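Local coordinates for type III effector HopU1 (Pseudomonas syringae pv. tomato, PDB 3U0J), which probably transfers ADP-ribose from NAD+ to arginines of target proteins, as a bacterial type III effector delivered into plant cells, at residues Tyr96-Gln101 with Ser145-Met150. Residues are numbered along the deposited sequence; the frame is centred on the assembly and turned at random.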
ATOM      1  N   TYR A  96       2.894   8.525  -3.106  1.00 14.59           N
ATOM      2  CA  TYR A  96       2.446   8.787  -4.470  1.00 16.32           C
ATOM      3  C   TYR A  96       2.953   7.710  -5.427  1.00 17.96           C
ATOM      4  O   TYR A  96       2.163   7.074  -6.120  1.00 18.54           O
ATOM      5  CB  TYR A  96       2.915  10.167  -4.936  1.00 14.29           C
ATOM      6  CG  TYR A  96       2.384  10.586  -6.292  1.00 15.39           C
ATOM      7  CD1 TYR A  96       3.000  10.166  -7.462  1.00 17.18           C
ATOM      8  CD2 TYR A  96       1.281  11.426  -6.401  1.00 16.07           C
ATOM      9  CE1 TYR A  96       2.523  10.559  -8.713  1.00 16.68           C
ATOM     10  CE2 TYR A  96       0.798  11.828  -7.634  1.00 14.10           C
ATOM     11  CZ  TYR A  96       1.413  11.396  -8.791  1.00 17.52           C
ATOM     12  OH  TYR A  96       0.924  11.787 -10.030  1.00 16.43           O
ATOM     13  N   MET A  97       4.269   7.503  -5.448  1.00 18.30           N
ATOM     14  CA  MET A  97       4.889   6.590  -6.399  1.00 16.88           C
ATOM     15  C   MET A  97       4.402   5.166  -6.192  1.00 18.36           C
ATOM     16  O   MET A  97       4.284   4.404  -7.150  1.00 21.22           O
ATOM     17  CB  MET A  97       6.409   6.642  -6.309  1.00 14.60           C
ATOM     18  CG  MET A  97       6.997   7.905  -6.893  1.00 14.06           C
ATOM     19  SD  MET A  97       8.776   8.010  -6.667  1.00  4.43           S
ATOM     20  CE  MET A  97       9.151   8.745  -8.237  1.00 13.49           C
ATOM     21  N   HIS A  98       4.087   4.814  -4.953  1.00 15.38           N
ATOM     22  CA  HIS A  98       3.567   3.475  -4.674  1.00 15.27           C
ATOM     23  C   HIS A  98       2.112   3.275  -5.140  1.00 20.45           C
ATOM     24  O   HIS A  98       1.709   2.146  -5.438  1.00 23.00           O
ATOM     25  CB  HIS A  98       3.695   3.164  -3.190  1.00 13.40           C
ATOM     26  CG  HIS A  98       3.636   1.706  -2.867  1.00 16.19           C
ATOM     27  ND1 HIS A  98       4.740   0.886  -2.936  1.00 16.56           N
ATOM     28  CD2 HIS A  98       2.609   0.924  -2.451  1.00 16.11           C
ATOM     29  CE1 HIS A  98       4.396  -0.343  -2.585  1.00 14.30           C
ATOM     30  NE2 HIS A  98       3.112  -0.345  -2.277  1.00 14.40           N
ATOM     31  N   THR A  99       1.327   4.354  -5.201  1.00 17.26           N
ATOM     32  CA  THR A  99      -0.083   4.251  -5.580  1.00 16.90           C
ATOM     33  C   THR A  99      -0.268   4.419  -7.082  1.00 21.08           C
ATOM     34  O   THR A  99      -1.391   4.346  -7.599  1.00 19.82           O
ATOM     35  CB  THR A  99      -0.945   5.324  -4.887  1.00 19.09           C
ATOM     36  OG1 THR A  99      -0.534   6.638  -5.307  1.00 17.00           O
ATOM     37  CG2 THR A  99      -0.852   5.204  -3.389  1.00 16.34           C
ATOM     38  N   ALA A 100       0.840   4.656  -7.776  1.00 18.79           N
ATOM     39  CA  ALA A 100       0.797   4.960  -9.198  1.00 18.42           C
ATOM     40  C   ALA A 100       1.102   3.741 -10.038  1.00 19.63           C
ATOM     41  O   ALA A 100       1.565   2.721  -9.545  1.00 20.26           O
ATOM     42  CB  ALA A 100       1.778   6.079  -9.536  1.00 18.61           C
ATOM     43  N   GLN A 101       0.871   3.875 -11.333  1.00 23.69           N
ATOM     44  CA  GLN A 101       1.043   2.767 -12.245  1.00 20.48           C
ATOM     45  C   GLN A 101       2.135   3.126 -13.240  1.00 22.27           C
ATOM     46  O   GLN A 101       2.361   2.372 -14.180  1.00 23.01           O
ATOM     47  CB  GLN A 101      -0.266   2.543 -12.995  1.00 20.81           C
ATOM     48  CG  GLN A 101      -0.788   1.128 -12.993  1.00 26.87           C
ATOM     49  CD  GLN A 101      -1.316   0.664 -11.626  1.00 34.98           C
ATOM     50  OE1 GLN A 101      -1.886   1.448 -10.847  1.00 27.62           O
ATOM     51  NE2 GLN A 101      -1.141  -0.632 -11.343  1.00 32.58           N
ATOM     52  N   SER A 145      15.114  -1.070  -0.673  1.00 23.41           N
ATOM     53  CA  SER A 145      14.940  -0.633   0.709  1.00 21.08           C
ATOM     54  C   SER A 145      14.760   0.871   0.871  1.00 18.79           C
ATOM     55  O   SER A 145      13.974   1.299   1.703  1.00 18.36           O
ATOM     56  CB  SER A 145      16.065  -1.143   1.595  1.00 22.19           C
ATOM     57  OG  SER A 145      17.289  -0.795   1.019  1.00 27.46           O
ATOM     58  N   PRO A 146      15.467   1.683   0.068  1.00 18.79           N
ATOM     59  CA  PRO A 146      15.235   3.117   0.238  1.00 14.76           C
ATOM     60  C   PRO A 146      13.753   3.464   0.132  1.00 14.41           C
ATOM     61  O   PRO A 146      13.300   4.366   0.812  1.00 16.74           O
ATOM     62  CB  PRO A 146      16.004   3.734  -0.925  1.00 15.82           C
ATOM     63  CG  PRO A 146      16.991   2.733  -1.307  1.00 16.73           C
ATOM     64  CD  PRO A 146      16.385   1.409  -1.049  1.00 20.19           C
ATOM     65  N   HIS A 147      13.005   2.748  -0.696  1.00 16.35           N
ATOM     66  CA  HIS A 147      11.574   3.004  -0.846  1.00 16.14           C
ATOM     67  C   HIS A 147      10.753   2.300   0.237  1.00 16.12           C
ATOM     68  O   HIS A 147       9.757   2.836   0.743  1.00 14.64           O
ATOM     69  CB  HIS A 147      11.092   2.566  -2.233  1.00 14.88           C
ATOM     70  CG  HIS A 147       9.610   2.682  -2.425  1.00 14.68           C
ATOM     71  ND1 HIS A 147       9.002   3.853  -2.830  1.00 11.81           N
ATOM     72  CD2 HIS A 147       8.615   1.771  -2.281  1.00 14.59           C
ATOM     73  CE1 HIS A 147       7.698   3.660  -2.924  1.00 11.75           C
ATOM     74  NE2 HIS A 147       7.435   2.406  -2.599  1.00 13.50           N
ATOM     75  N   ILE A 148      11.153   1.087   0.585  1.00 15.62           N
ATOM     76  CA  ILE A 148      10.391   0.373   1.590  1.00 18.30           C
ATOM     77  C   ILE A 148      10.423   1.190   2.864  1.00 16.06           C
ATOM     78  O   ILE A 148       9.396   1.381   3.520  1.00 15.56           O
ATOM     79  CB  ILE A 148      10.937  -1.038   1.837  1.00 18.43           C
ATOM     80  CG1 ILE A 148      10.655  -1.917   0.614  1.00 17.99           C
ATOM     81  CG2 ILE A 148      10.289  -1.621   3.052  1.00 13.30           C
ATOM     82  CD1 ILE A 148      11.367  -3.245   0.607  1.00 20.44           C
ATOM     83  N   LYS A 149      11.607   1.706   3.178  1.00 13.78           N
ATOM     84  CA  LYS A 149      11.799   2.437   4.412  1.00 15.15           C
ATOM     85  C   LYS A 149      11.046   3.747   4.343  1.00 13.21           C
ATOM     86  O   LYS A 149      10.374   4.123   5.292  1.00 14.42           O
ATOM     87  CB  LYS A 149      13.288   2.651   4.727  1.00 15.89           C
ATOM     88  CG  LYS A 149      14.105   1.357   4.817  1.00 19.06           C
ATOM     89  CD  LYS A 149      15.417   1.557   5.572  1.00 34.45           C
ATOM     90  CE  LYS A 149      16.279   2.679   4.969  1.00 37.37           C
ATOM     91  NZ  LYS A 149      17.484   2.998   5.804  1.00 33.01           N
ATOM     92  N   MET A 150      11.129   4.438   3.212  1.00 13.18           N
ATOM     93  CA  MET A 150      10.480   5.731   3.111  1.00 10.69           C
ATOM     94  C   MET A 150       8.977   5.571   3.276  1.00 13.49           C
ATOM     95  O   MET A 150       8.355   6.343   4.007  1.00 13.52           O
ATOM     96  CB  MET A 150      10.833   6.448   1.807  1.00 10.76           C
ATOM     97  CG  MET A 150      10.821   7.988   1.920  1.00 11.62           C
ATOM     98  SD  MET A 150      11.666   8.720   3.351  1.00  1.96           S
ATOM     99  CE  MET A 150      10.788  10.224   3.346  1.00 12.58           C
TER
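His-98 and His-147 meet through their imidazole rims, each offering one ring nitrogen to the other. ND1 of His-98 lies 3.1 Å from NE2 of His-147 in a hydrogen bond whose donor may be either ring, with an angle of 144°, somewhat short of straight. The planes are turned only 19° apart and the centroids stand 5.3 Å from each other, yet neither ring lies over the face of its partner; the rings meet rim to rim, through these nitrogens. In both residues CG is anti to the backbone N (chi1 -160° in His-98), which sends the rings across the gap between the helices, where the CA atoms of His-98 and His-147 are 8.9 Å apart. The side chains cross at about a right angle, and CB of His-98 lies in plane at the edge of the His-147 ring, 4.0 Å from its CE1. The pair thus links helix 89-99, near its C-terminal end, to the first turn of helix 145-162, within the helical part of an ADP-ribosyltransferase fold. Histidine suits both places, since a flat ring fits a buried interface while its nitrogens allow a polar link there. Phe-197 packs edge-to-face with His-98, and Phe-47 and Leu-116 touch His-147. In the same segment as His-98, Tyr-96 O is gripped from one face of its plane by Thr-99 N and Thr-99 OG1, the threonine hydroxyl folding back to 2.9 Å from this oxygen and also bonding to Gln-235 N.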